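Long-range contacts in pectate lyase (Pectobacterium carotovorum, PDB 4U4B), which probably cleaves polygalacturonate and methyl-esterified pectins within the chain by calcium-dependent elimination: residues Leu167-Lys172 / Glu188-Glu193; Glu193-Asp198 / Lys224-Leu229; Ala199-Gly204 / Gln230-Asn235; Lys252-Cys257 / Arg267-Ile272. One frame throughout, in Å; residues are numbered along the deposited sequence.

The four contacts lie in the parallel beta-helix that forms the pectate lyase domain. Contact 1 closes before contact 2 opens, contacts 2 and 3 interleave along the chain, and contact 4 comes after both. Contacts 1 and 2 share E193, and their centres are 12 Å apart. Contact 1 pairs strands 167-169 and 185-192. Contact 2 joins the loop after strand 185-192 to the start of strand 227-231, and contact 3 pairs the end of that strand with strand 200-202. Contact 4 lies 9 Å from contact 3, centre to centre, and reaches from neighbouring strand 252-256 to strand 267-271. Contacts 1 and 4 do not touch. Contacts 1 and 2 lie by calcium ligands D194 and I195.

Contact 1 (Leu167-Lys172 / Glu188-Glu193); sequences LRISEK and ENVIWE
R168 and E193 form a salt bridge, with R168 NH1 2.8 Å from E193 OE2. OE2 lies in the guanidinium plane, but NH1 comes from above the carboxylate plane. The two planes are 64° apart. The stem of R168 runs past the same carboxylate, and E193 OE1 is 3.1 Å from R168 CG. I191 CD1 lies over one face of the guanidinium. R168 NH2 bonds to L28 O. I169 points to the other face of the sheet. I169 CD1 is 3.7 Å from W192 NE1 and 3.9 Å from V190 CG1. The backbones are parallel strands on successive coils of the beta-helix. I169 N donates to I191 O at 2.9 Å, and E193 N donates to I169 O at 3.0 Å. E193 is thus held twice, by its backbone N and by its carboxylate, just before calcium ligand D194. On the R168 face the salt bridge is joined by apolar I191, and the charges of R168 and E193 probably offset each other there.

Contact 2 (Glu193-Asp198 / Lys224-Leu229); sequences EDICED and KPDKVL. With SO4 (sulfate ion), chain B.
E197 and K224 cross at about a right angle. E197 OE1 is 3.0 Å from K224 CD, so it meets the stem of the lysine. K224 NZ is 4.1 Å from E197 OE1, too far for a salt bridge. E197 has CG anti to its backbone N (chi1 -177°) and bends at chi2 (49°), which brings the carboxylate back over the 224-229 segment. The other oxygen, E197 OE2, lies 3.4 Å from K227 CD. The K227 chain continues past it to a sulfate ion, probably from the crystallisation liquor, where K227 NZ bonds to sulfate O1 and O3, each at 2.7 Å. R255 binds the same anion. The side chains of D198 and K227 lie side by side and point the same way. In the backbone, K227 N donates to E197 O at 2.7 Å. I195 and D226 also cross at about a right angle, with I195 CG2 3.8 Å from D226 OD2. D226 is fixed by H250 and by G251 N, and C196 is tied to C146 by a disulfide. D194 and I195 are calcium ligands, and D226 packs on a third, N216. A loop leading to strand 200-202 thus packs on the start of strand 227-231 in a parallel beta-helix, beside the calcium site of a pectate lyase.

Contact 3 (Ala199-Gly204 / Gln230-Asn235); sequences AATNLG and QQNAKN
A200 and Q230 meet in a parallel pairing between adjacent coils of the beta-helix, in which T201 faces Q230 and N202 faces Q231. Q230 N donates to A200 O at 2.9 Å, and N202 N donates to Q230 O at 2.8 Å. The ladder continues where N232 N donates to N202 O at 3.1 Å. A233 N adds a weak bond to the same oxygen. N202 and Q231 lie side by side on one face of the sheet. Their amide planes are 55° apart, and N202 CB is 4.1 Å from Q231 CG. Past the strands, L203 CD2 packs alongside N232, 3.4 Å from N232 CB. A233 CB points to the other segment and is 3.4 Å from L203 C. In the next shell, Q231 OE1 accepts from T238 OG1, and its NE2 bonds to S236 OG. This fixes the amide beside N202. Q230 NE2 donates to N232 OD1 in the plane of both amides. N202 ND2 bonds to K205 O, while N202 OD1 closes an Asx turn by accepting from G204 N at 2.8 Å.

Contact 4 (Lys252-Cys257 / Arg267-Ile272); sequences KLWRSC and RNLTII. With SO4 (sulfate ion), chain B.
R267 NH1 donates to S256 OG at 3.0 Å along a nearly straight bond (167°). The hydroxyl oxygen lies in the guanidinium plane, at its edge. R267 NH1 also makes a weak bond to C257 O at 3.2 Å. C257 CB covers one face of the R267 guanidinium. Outside the two segments, S256 OG also bonds to D292, and R267 NH2 to N232 O. R255 leaves the backbone away from the 267-272 segment. Its guanidinium bonds to the sulfate ion, with R255 NE 3.0 Å from sulfate O2 and R255 NH2 3.1 Å from sulfate O4. Strands 254-256 and 267-271 belong to different sheets of the parallel beta-helix. They face each other across its interior, with axes 7.9 Å apart and directions 162° apart. W254 and L269 pack between them. Their side chains slide past each other in opposite directions. L269 CB sits over the W254 six-membered ring, 3.6 Å from its centroid, in a CH-pi contact. L269 CD2 approaches W254 CE3 to 3.5 Å. W254 NE1 bonds to Q231 OE1, which helps fix the rotation of the indole. Farther along, L253 CD2 meets I271 CD1 at 4.1 Å, where the two side chains cross obliquely.

Contact 1 (Leu167-Lys172 / Glu188-Glu193)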
loop_
_atom_site.group_PDB
_atom_site.type_symbol
_atom_site.label_atom_id
_atom_site.label_comp_id
_atom_site.label_asym_id
_atom_site.label_seq_id
_atom_site.Cartn_x
_atom_site.Cartn_y
_atom_site.Cartn_z
ATOM N N LEU A 167 -5.657 -9.415 1.264
ATOM C CA LEU A 167 -5.154 -10.220 0.157
ATOM C C LEU A 167 -3.637 -10.146 0.096
ATOM O O LEU A 167 -3.049 -9.074 0.209
ATOM C CB LEU A 167 -5.744 -9.750 -1.177
ATOM C CG LEU A 167 -5.200 -10.444 -2.439
ATOM C CD1 LEU A 167 -5.760 -11.856 -2.536
ATOM C CD2 LEU A 167 -5.571 -9.648 -3.689
ATOM N N ARG A 168 -3.014 -11.297 -0.081
ATOM C CA ARG A 168 -1.579 -11.373 -0.330
ATOM C C ARG A 168 -1.369 -11.631 -1.839
ATOM O O ARG A 168 -2.056 -12.465 -2.439
ATOM C CB ARG A 168 -0.968 -12.476 0.538
ATOM C CG ARG A 168 0.533 -12.620 0.474
ATOM C CD ARG A 168 1.032 -13.652 1.507
ATOM N NE ARG A 168 0.514 -13.391 2.853
ATOM C CZ ARG A 168 1.214 -12.817 3.836
ATOM N NH1 ARG A 168 2.464 -12.418 3.630
ATOM N NH2 ARG A 168 0.660 -12.617 5.031
ATOM N N ILE A 169 -0.451 -10.898 -2.455
ATOM C CA ILE A 169 -0.226 -11.007 -3.894
ATOM C C ILE A 169 1.210 -11.427 -4.142
ATOM O O ILE A 169 2.135 -10.757 -3.714
ATOM C CB ILE A 169 -0.514 -9.681 -4.602
ATOM C CG1 ILE A 169 -2.014 -9.390 -4.582
ATOM C CG2 ILE A 169 0.040 -9.701 -6.041
ATOM C CD1 ILE A 169 -2.386 -8.033 -5.103
ATOM N N SER A 170 1.407 -12.549 -4.814
ATOM C CA SER A 170 2.766 -13.022 -5.054
ATOM C C SER A 170 2.871 -13.829 -6.345
ATOM O O SER A 170 1.901 -14.456 -6.767
ATOM C CB SER A 170 3.239 -13.860 -3.877
ATOM O OG SER A 170 4.579 -14.260 -4.038
ATOM N N GLU A 171 4.053 -13.790 -6.958
ATOM C CA GLU A 171 4.369 -14.534 -8.185
ATOM C C GLU A 171 5.869 -14.358 -8.470
ATOM O O GLU A 171 6.409 -13.255 -8.326
ATOM C CB GLU A 171 3.517 -14.040 -9.360
ATOM C CG GLU A 171 3.838 -14.644 -10.743
ATOM C CD GLU A 171 3.175 -15.988 -10.980
ATOM O OE1 GLU A 171 2.637 -16.567 -10.015
ATOM O OE2 GLU A 171 3.187 -16.464 -12.134
ATOM N N LYS A 172 6.551 -15.432 -8.854
ATOM C CA LYS A 172 7.993 -15.319 -9.086
ATOM C C LYS A 172 8.266 -14.442 -10.301
ATOM O O LYS A 172 7.694 -14.649 -11.371
ATOM C CB LYS A 172 8.636 -16.694 -9.264
ATOM C CG LYS A 172 10.169 -16.661 -9.437
ATOM C CD LYS A 172 10.886 -16.118 -8.180
ATOM C CE LYS A 172 12.402 -16.380 -8.229
ATOM N NZ LYS A 172 13.150 -15.776 -7.077
ATOM N N GLU A 188 -7.948 -2.502 0.812
ATOM C CA GLU A 188 -7.639 -2.520 2.244
ATOM C C GLU A 188 -6.800 -3.720 2.645
ATOM O O GLU A 188 -7.114 -4.848 2.288
ATOM C CB GLU A 188 -8.926 -2.497 3.068
ATOM C CG GLU A 188 -9.982 -1.500 2.578
ATOM C CD GLU A 188 -11.275 -1.542 3.410
ATOM O OE1 GLU A 188 -11.380 -2.365 4.355
ATOM O OE2 GLU A 188 -12.178 -0.727 3.129
ATOM N N ASN A 189 -5.729 -3.458 3.387
ATOM C CA ASN A 189 -4.858 -4.514 3.905
ATOM C C ASN A 189 -4.451 -5.519 2.830
ATOM O O ASN A 189 -4.725 -6.711 2.919
ATOM C CB ASN A 189 -5.541 -5.219 5.066
ATOM C CG ASN A 189 -4.645 -6.221 5.743
ATOM O OD1 ASN A 189 -3.421 -6.138 5.660
ATOM N ND2 ASN A 189 -5.252 -7.188 6.410
ATOM N N VAL A 190 -3.806 -5.019 1.786
ATOM C CA VAL A 190 -3.244 -5.900 0.777
ATOM C C VAL A 190 -1.735 -5.899 0.921
ATOM O O VAL A 190 -1.130 -4.843 1.047
ATOM C CB VAL A 190 -3.654 -5.467 -0.636
ATOM C CG1 VAL A 190 -2.863 -6.219 -1.678
ATOM C CG2 VAL A 190 -5.155 -5.689 -0.822
ATOM N N ILE A 191 -1.142 -7.088 0.952
ATOM C CA ILE A 191 0.310 -7.196 0.980
ATOM C C ILE A 191 0.838 -7.595 -0.407
ATOM O O ILE A 191 0.649 -8.729 -0.850
ATOM C CB ILE A 191 0.762 -8.203 2.036
ATOM C CG1 ILE A 191 0.249 -7.754 3.419
ATOM C CG2 ILE A 191 2.272 -8.357 2.017
ATOM C CD1 ILE A 191 0.802 -8.527 4.594
ATOM N N TRP A 192 1.464 -6.646 -1.098
ATOM C CA TRP A 192 2.104 -6.933 -2.385
ATOM C C TRP A 192 3.539 -7.404 -2.149
ATOM O O TRP A 192 4.450 -6.581 -1.936
ATOM C CB TRP A 192 2.139 -5.711 -3.295
ATOM C CG TRP A 192 0.857 -5.188 -3.842
ATOM C CD1 TRP A 192 0.347 -5.413 -5.092
ATOM C CD2 TRP A 192 -0.039 -4.276 -3.203
ATOM N NE1 TRP A 192 -0.830 -4.724 -5.252
ATOM C CE2 TRP A 192 -1.087 -4.014 -4.106
ATOM C CE3 TRP A 192 -0.063 -3.663 -1.943
ATOM C CZ2 TRP A 192 -2.144 -3.164 -3.797
ATOM C CZ3 TRP A 192 -1.117 -2.813 -1.638
ATOM C CH2 TRP A 192 -2.144 -2.572 -2.567
ATOM N N GLU A 193 3.743 -8.715 -2.202
ATOM C CA GLU A 193 5.050 -9.284 -1.925
ATOM C C GLU A 193 5.949 -9.246 -3.145
ATOM O O GLU A 193 7.168 -9.205 -3.013
ATOM C CB GLU A 193 4.903 -10.712 -1.430
ATOM C CG GLU A 193 4.210 -10.816 -0.094
ATOM C CD GLU A 193 3.952 -12.247 0.297
ATOM O OE1 GLU A 193 3.474 -13.011 -0.568
ATOM O OE2 GLU A 193 4.235 -12.621 1.452
#

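Contact 2 (Glu193-Asp198 / Lys224-Leu229)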
loop_
_atom_site.group_PDB
_atom_site.type_symbol
_atom_site.label_atom_id
_atom_site.label_comp_id
_atom_site.label_asym_id
_atom_site.label_seq_id
_atom_site.Cartn_x
_atom_site.Cartn_y
_atom_site.Cartn_z
ATOM N N GLU A 193 3.743 -8.715 -2.202
ATOM C CA GLU A 193 5.050 -9.284 -1.925
ATOM C C GLU A 193 5.949 -9.246 -3.145
ATOM O O GLU A 193 7.168 -9.205 -3.013
ATOM C CB GLU A 193 4.903 -10.712 -1.430
ATOM C CG GLU A 193 4.210 -10.816 -0.094
ATOM C CD GLU A 193 3.952 -12.247 0.297
ATOM O OE1 GLU A 193 3.474 -13.011 -0.568
ATOM O OE2 GLU A 193 4.235 -12.621 1.452
ATOM N N ASP A 194 5.326 -9.262 -4.324
ATOM C CA ASP A 194 6.009 -9.270 -5.628
ATOM C C ASP A 194 5.315 -8.330 -6.586
ATOM O O ASP A 194 4.136 -8.519 -6.888
ATOM C CB ASP A 194 6.008 -10.662 -6.263
ATOM C CG ASP A 194 7.014 -11.598 -5.644
ATOM O OD1 ASP A 194 8.231 -11.340 -5.763
ATOM O OD2 ASP A 194 6.579 -12.617 -5.071
ATOM N N ILE A 195 6.041 -7.341 -7.086
ATOM C CA ILE A 195 5.456 -6.331 -7.956
ATOM C C ILE A 195 6.166 -6.313 -9.305
ATOM O O ILE A 195 7.395 -6.349 -9.348
ATOM C CB ILE A 195 5.544 -4.933 -7.296
ATOM C CG1 ILE A 195 4.530 -4.818 -6.167
ATOM C CG2 ILE A 195 5.334 -3.810 -8.309
ATOM C CD1 ILE A 195 4.814 -3.655 -5.223
ATOM N N CYS A 196 5.407 -6.266 -10.401
ATOM C CA CYS A 196 6.015 -6.023 -11.707
ATOM C C CYS A 196 6.370 -4.550 -11.875
ATOM O O CYS A 196 7.529 -4.169 -11.743
ATOM C CB CYS A 196 5.093 -6.460 -12.835
ATOM S SG CYS A 196 4.688 -8.210 -12.800
ATOM N N GLU A 197 5.371 -3.719 -12.156
ATOM C CA GLU A 197 5.620 -2.301 -12.383
ATOM C C GLU A 197 4.772 -1.444 -11.457
ATOM O O GLU A 197 5.265 -0.476 -10.859
ATOM C CB GLU A 197 5.355 -1.930 -13.853
ATOM C CG GLU A 197 5.659 -0.462 -14.212
ATOM C CD GLU A 197 7.035 -0.009 -13.719
ATOM O OE1 GLU A 197 8.010 -0.781 -13.870
ATOM O OE2 GLU A 197 7.141 1.112 -13.162
ATOM N N ASP A 198 3.500 -1.813 -11.332
ATOM C CA ASP A 198 2.560 -1.085 -10.495
ATOM C C ASP A 198 1.786 -2.038 -9.591
ATOM O O ASP A 198 1.134 -2.971 -10.081
ATOM C CB ASP A 198 1.567 -0.293 -11.352
ATOM C CG ASP A 198 2.250 0.604 -12.378
ATOM O OD1 ASP A 198 3.260 1.251 -12.035
ATOM O OD2 ASP A 198 1.770 0.664 -13.535
ATOM N N LYS A 224 14.023 -1.080 -15.074
ATOM C CA LYS A 224 13.398 0.197 -14.792
ATOM C C LYS A 224 12.574 0.128 -13.506
ATOM O O LYS A 224 11.886 -0.858 -13.236
ATOM C CB LYS A 224 12.548 0.656 -15.986
ATOM C CG LYS A 224 11.594 -0.380 -16.563
ATOM C CD LYS A 224 10.228 -0.297 -15.897
ATOM C CE LYS A 224 9.694 1.143 -15.825
ATOM N NZ LYS A 224 9.029 1.606 -17.082
ATOM N N PRO A 225 12.667 1.189 -12.698
ATOM C CA PRO A 225 12.096 1.285 -11.356
ATOM C C PRO A 225 10.574 1.179 -11.367
ATOM O O PRO A 225 9.941 1.661 -12.302
ATOM C CB PRO A 225 12.542 2.676 -10.889
ATOM C CG PRO A 225 13.698 3.038 -11.765
ATOM C CD PRO A 225 13.365 2.429 -13.078
ATOM N N ASP A 226 9.990 0.560 -10.345
ATOM C CA ASP A 226 8.545 0.380 -10.325
ATOM C C ASP A 226 7.853 1.669 -9.886
ATOM O O ASP A 226 8.482 2.544 -9.306
ATOM C CB ASP A 226 8.158 -0.804 -9.425
ATOM C CG ASP A 226 8.383 -0.534 -7.942
ATOM O OD1 ASP A 226 9.084 0.435 -7.599
ATOM O OD2 ASP A 226 7.860 -1.310 -7.108
ATOM N N LYS A 227 6.571 1.794 -10.203
ATOM C CA LYS A 227 5.749 2.881 -9.686
ATOM C C LYS A 227 4.603 2.253 -8.907
ATOM O O LYS A 227 3.679 1.708 -9.499
ATOM C CB LYS A 227 5.215 3.777 -10.811
ATOM C CG LYS A 227 6.265 4.662 -11.463
ATOM C CD LYS A 227 6.347 4.383 -12.934
ATOM C CE LYS A 227 7.730 4.701 -13.457
ATOM N NZ LYS A 227 7.755 4.645 -14.951
ATOM N N VAL A 228 4.677 2.320 -7.585
ATOM C CA VAL A 228 3.809 1.507 -6.750
ATOM C C VAL A 228 2.351 1.832 -7.053
ATOM O O VAL A 228 1.578 0.940 -7.388
ATOM C CB VAL A 228 4.119 1.708 -5.269
ATOM C CG1 VAL A 228 3.259 0.774 -4.429
ATOM C CG2 VAL A 228 5.583 1.449 -5.034
ATOM N N LEU A 229 2.007 3.112 -6.989
ATOM C CA LEU A 229 0.686 3.586 -7.386
ATOM C C LEU A 229 0.782 4.382 -8.688
ATOM O O LEU A 229 1.518 5.360 -8.761
ATOM C CB LEU A 229 0.075 4.447 -6.287
ATOM C CG LEU A 229 0.099 3.769 -4.920
ATOM C CD1 LEU A 229 -0.461 4.698 -3.826
ATOM C CD2 LEU A 229 -0.661 2.437 -4.969
HETATM S S SO4 B . 7.916 7.781 -14.927
HETATM O O1 SO4 B . 6.715 7.052 -15.356
HETATM O O2 SO4 B . 7.820 8.069 -13.496
HETATM O O3 SO4 B . 9.112 6.978 -15.176
HETATM O O4 SO4 B . 8.042 9.039 -15.670
#

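Contact 3 (Ala199-Gly204 / Gln230-Asn235)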
loop_
_atom_site.group_PDB
_atom_site.type_symbol
_atom_site.label_atom_id
_atom_site.label_comp_id
_atom_site.label_asym_id
_atom_site.label_seq_id
_atom_site.Cartn_x
_atom_site.Cartn_y
_atom_site.Cartn_z
ATOM N N ALA A 199 1.842 -1.792 -8.283
ATOM C CA ALA A 199 1.001 -2.509 -7.328
ATOM C C ALA A 199 -0.479 -2.210 -7.589
ATOM O O ALA A 199 -1.317 -3.109 -7.595
ATOM C CB ALA A 199 1.377 -2.134 -5.884
ATOM N N ALA A 200 -0.793 -0.939 -7.804
ATOM C CA ALA A 200 -2.161 -0.540 -8.122
ATOM C C ALA A 200 -2.176 0.599 -9.154
ATOM O O ALA A 200 -1.326 1.517 -9.131
ATOM C CB ALA A 200 -2.903 -0.131 -6.871
ATOM N N THR A 201 -3.144 0.513 -10.061
ATOM C CA THR A 201 -3.331 1.469 -11.137
ATOM C C THR A 201 -4.739 2.054 -11.067
ATOM O O THR A 201 -5.719 1.312 -11.147
ATOM C CB THR A 201 -3.117 0.791 -12.496
ATOM O OG1 THR A 201 -1.814 0.205 -12.526
ATOM C CG2 THR A 201 -3.258 1.789 -13.641
ATOM N N ASN A 202 -4.858 3.368 -10.916
ATOM C CA ASN A 202 -6.177 4.009 -10.920
ATOM C C ASN A 202 -6.579 4.459 -12.326
ATOM O O ASN A 202 -5.974 5.380 -12.881
ATOM C CB ASN A 202 -6.208 5.201 -9.958
ATOM C CG ASN A 202 -7.614 5.763 -9.764
ATOM O OD1 ASN A 202 -8.581 5.260 -10.337
ATOM N ND2 ASN A 202 -7.733 6.799 -8.940
ATOM N N LEU A 203 -7.590 3.799 -12.900
ATOM C CA LEU A 203 -8.158 4.216 -14.183
ATOM C C LEU A 203 -9.588 4.709 -13.991
ATOM O O LEU A 203 -10.330 4.885 -14.958
ATOM C CB LEU A 203 -8.141 3.068 -15.191
ATOM C CG LEU A 203 -6.817 2.323 -15.346
ATOM C CD1 LEU A 203 -6.931 1.239 -16.390
ATOM C CD2 LEU A 203 -5.742 3.301 -15.714
ATOM N N GLY A 204 -9.971 4.922 -12.737
ATOM C CA GLY A 204 -11.351 5.234 -12.407
ATOM C C GLY A 204 -11.479 6.612 -11.804
ATOM O O GLY A 204 -10.879 7.562 -12.292
ATOM N N GLN A 230 0.035 3.959 -9.704
ATOM C CA GLN A 230 0.043 4.650 -10.988
ATOM C C GLN A 230 -1.344 5.211 -11.277
ATOM O O GLN A 230 -2.341 4.529 -11.073
ATOM C CB GLN A 230 0.488 3.695 -12.099
ATOM C CG GLN A 230 0.459 4.298 -13.497
ATOM C CD GLN A 230 1.759 5.004 -13.871
ATOM O OE1 GLN A 230 2.789 4.815 -13.224
ATOM N NE2 GLN A 230 1.718 5.809 -14.926
ATOM N N GLN A 231 -1.414 6.450 -11.743
ATOM C CA GLN A 231 -2.696 7.066 -12.065
ATOM C C GLN A 231 -2.744 7.457 -13.541
ATOM O O GLN A 231 -1.956 8.282 -13.996
ATOM C CB GLN A 231 -2.933 8.284 -11.171
ATOM C CG GLN A 231 -4.378 8.754 -11.048
ATOM C CD GLN A 231 -4.614 9.461 -9.727
ATOM O OE1 GLN A 231 -4.120 9.020 -8.698
ATOM N NE2 GLN A 231 -5.345 10.571 -9.748
ATOM N N ASN A 232 -3.666 6.862 -14.288
ATOM C CA ASN A 232 -3.797 7.171 -15.717
ATOM C C ASN A 232 -5.089 7.909 -16.092
ATOM O O ASN A 232 -5.130 8.636 -17.088
ATOM C CB ASN A 232 -3.678 5.886 -16.540
ATOM C CG ASN A 232 -2.341 5.192 -16.339
ATOM O OD1 ASN A 232 -1.392 5.799 -15.848
ATOM N ND2 ASN A 232 -2.255 3.928 -16.724
ATOM N N ALA A 233 -6.142 7.731 -15.303
ATOM C CA ALA A 233 -7.381 8.471 -15.538
ATOM C C ALA A 233 -7.220 9.949 -15.233
ATOM O O ALA A 233 -6.488 10.327 -14.321
ATOM C CB ALA A 233 -8.522 7.899 -14.696
ATOM N N LYS A 234 -7.931 10.785 -15.977
ATOM C CA LYS A 234 -7.957 12.213 -15.689
ATOM C C LYS A 234 -9.119 12.552 -14.757
ATOM O O LYS A 234 -10.090 11.804 -14.686
ATOM C CB LYS A 234 -8.052 13.010 -16.987
ATOM C CG LYS A 234 -6.865 12.788 -17.908
ATOM C CD LYS A 234 -6.954 13.660 -19.153
ATOM C CE LYS A 234 -7.986 13.147 -20.137
ATOM N NZ LYS A 234 -7.494 11.936 -20.846
ATOM N N ASN A 235 -9.025 13.685 -14.062
ATOM C CA ASN A 235 -9.958 14.013 -12.985
ATOM C C ASN A 235 -10.081 12.855 -12.006
ATOM O O ASN A 235 -11.165 12.511 -11.559
ATOM C CB ASN A 235 -11.327 14.388 -13.534
ATOM C CG ASN A 235 -11.300 15.687 -14.293
ATOM O OD1 ASN A 235 -11.395 16.764 -13.705
ATOM N ND2 ASN A 235 -11.149 15.597 -15.607
#

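Contact 4 (Lys252-Cys257 / Arg267-Ile272)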
loop_
_atom_site.group_PDB
_atom_site.type_symbol
_atom_site.label_atom_id
_atom_site.label_comp_id
_atom_site.label_asym_id
_atom_site.label_seq_id
_atom_site.Cartn_x
_atom_site.Cartn_y
_atom_site.Cartn_z
ATOM N N LYS A 252 9.036 4.980 -7.644
ATOM C CA LYS A 252 8.182 6.044 -7.133
ATOM C C LYS A 252 7.074 5.442 -6.302
ATOM O O LYS A 252 6.676 4.309 -6.526
ATOM C CB LYS A 252 7.583 6.879 -8.266
ATOM C CG LYS A 252 8.611 7.557 -9.172
ATOM C CD LYS A 252 7.960 8.577 -10.111
ATOM C CE LYS A 252 9.024 9.339 -10.931
ATOM N NZ LYS A 252 9.678 8.450 -11.932
ATOM N N LEU A 253 6.557 6.194 -5.346
ATOM C CA LEU A 253 5.414 5.691 -4.604
ATOM C C LEU A 253 4.136 5.904 -5.412
ATOM O O LEU A 253 3.279 5.020 -5.489
ATOM C CB LEU A 253 5.314 6.365 -3.229
ATOM C CG LEU A 253 4.265 5.836 -2.262
ATOM C CD1 LEU A 253 4.693 6.107 -0.827
ATOM C CD2 LEU A 253 2.912 6.474 -2.527
ATOM N N TRP A 254 4.005 7.093 -5.978
ATOM C CA TRP A 254 2.843 7.454 -6.791
ATOM C C TRP A 254 3.261 8.265 -8.007
ATOM O O TRP A 254 4.123 9.138 -7.902
ATOM C CB TRP A 254 1.845 8.253 -5.964
ATOM C CG TRP A 254 0.626 8.676 -6.730
ATOM C CD1 TRP A 254 -0.525 7.958 -6.908
ATOM C CD2 TRP A 254 0.437 9.919 -7.419
ATOM N NE1 TRP A 254 -1.418 8.683 -7.652
ATOM C CE2 TRP A 254 -0.854 9.887 -7.984
ATOM C CE3 TRP A 254 1.233 11.060 -7.606
ATOM C CZ2 TRP A 254 -1.371 10.953 -8.730
ATOM C CZ3 TRP A 254 0.721 12.115 -8.344
ATOM C CH2 TRP A 254 -0.567 12.052 -8.902
ATOM N N ARG A 255 2.640 8.000 -9.152
ATOM C CA ARG A 255 2.989 8.706 -10.387
ATOM C C ARG A 255 1.765 8.973 -11.258
ATOM O O ARG A 255 1.056 8.050 -11.671
ATOM C CB ARG A 255 4.027 7.906 -11.174
ATOM C CG ARG A 255 4.441 8.508 -12.527
ATOM C CD ARG A 255 5.020 9.922 -12.402
ATOM N NE ARG A 255 5.775 10.299 -13.595
ATOM C CZ ARG A 255 5.534 11.366 -14.346
ATOM N NH1 ARG A 255 4.561 12.204 -14.038
ATOM N NH2 ARG A 255 6.289 11.593 -15.410
ATOM N N SER A 256 1.507 10.246 -11.520
ATOM C CA SER A 256 0.581 10.622 -12.574
ATOM C C SER A 256 1.253 10.274 -13.888
ATOM O O SER A 256 2.407 10.657 -14.101
ATOM C CB SER A 256 0.231 12.110 -12.510
ATOM O OG SER A 256 -0.599 12.478 -13.598
ATOM N N CYS A 257 0.553 9.533 -14.750
ATOM C CA CYS A 257 1.121 9.056 -16.009
ATOM C C CYS A 257 1.849 10.164 -16.779
ATOM O O CYS A 257 1.263 11.193 -17.099
ATOM C CB CYS A 257 0.041 8.456 -16.896
ATOM S SG CYS A 257 0.756 7.585 -18.315
ATOM N N ARG A 267 -4.670 15.056 -12.255
ATOM C CA ARG A 267 -4.562 13.811 -11.515
ATOM C C ARG A 267 -4.089 14.162 -10.122
ATOM O O ARG A 267 -3.050 14.792 -9.973
ATOM C CB ARG A 267 -3.599 12.840 -12.186
ATOM C CG ARG A 267 -3.994 12.491 -13.608
ATOM C CD ARG A 267 -3.472 11.132 -13.987
ATOM N NE ARG A 267 -3.783 10.783 -15.379
ATOM C CZ ARG A 267 -2.971 11.030 -16.399
ATOM N NH1 ARG A 267 -1.808 11.634 -16.189
ATOM N NH2 ARG A 267 -3.316 10.666 -17.623
ATOM N N ASN A 268 -4.857 13.772 -9.112
ATOM C CA ASN A 268 -4.563 14.184 -7.743
ATOM C C ASN A 268 -4.134 13.058 -6.822
ATOM O O ASN A 268 -4.587 11.914 -6.948
ATOM C CB ASN A 268 -5.778 14.876 -7.133
ATOM C CG ASN A 268 -6.081 16.185 -7.799
ATOM O OD1 ASN A 268 -5.203 16.795 -8.401
ATOM N ND2 ASN A 268 -7.325 16.631 -7.699
ATOM N N LEU A 269 -3.275 13.410 -5.874
ATOM C CA LEU A 269 -2.826 12.495 -4.843
ATOM C C LEU A 269 -3.043 13.131 -3.491
ATOM O O LEU A 269 -2.702 14.297 -3.286
ATOM C CB LEU A 269 -1.342 12.141 -5.026
ATOM C CG LEU A 269 -0.631 11.432 -3.860
ATOM C CD1 LEU A 269 -1.224 10.042 -3.581
ATOM C CD2 LEU A 269 0.861 11.308 -4.120
ATOM N N THR A 270 -3.614 12.374 -2.568
ATOM C CA THR A 270 -3.584 12.775 -1.171
ATOM C C THR A 270 -2.988 11.644 -0.360
ATOM O O THR A 270 -3.539 10.543 -0.295
ATOM C CB THR A 270 -4.975 13.122 -0.606
ATOM O OG1 THR A 270 -5.613 14.077 -1.457
ATOM C CG2 THR A 270 -4.843 13.709 0.830
ATOM N N ILE A 271 -1.851 11.915 0.249
ATOM C CA ILE A 271 -1.303 10.981 1.192
ATOM C C ILE A 271 -1.694 11.461 2.576
ATOM O O ILE A 271 -1.281 12.547 2.999
ATOM C CB ILE A 271 0.217 10.858 1.057
ATOM C CG1 ILE A 271 0.559 10.101 -0.228
ATOM C CG2 ILE A 271 0.800 10.138 2.279
ATOM C CD1 ILE A 271 2.028 9.807 -0.391
ATOM N N ILE A 272 -2.519 10.672 3.264
ATOM C CA ILE A 272 -2.910 10.989 4.633
ATOM C C ILE A 272 -1.853 10.436 5.590
ATOM O O ILE A 272 -1.509 11.078 6.568
ATOM C CB ILE A 272 -4.315 10.430 4.979
ATOM C CG1 ILE A 272 -5.362 11.059 4.060
ATOM C CG2 ILE A 272 -4.674 10.702 6.453
ATOM C CD1 ILE A 272 -6.713 10.378 4.111
HETATM S S SO4 B . 7.916 7.781 -14.927
HETATM O O1 SO4 B . 6.715 7.052 -15.356
HETATM O O2 SO4 B . 7.820 8.069 -13.496
HETATM O O3 SO4 B . 9.112 6.978 -15.176
HETATM O O4 SO4 B . 8.042 9.039 -15.670
#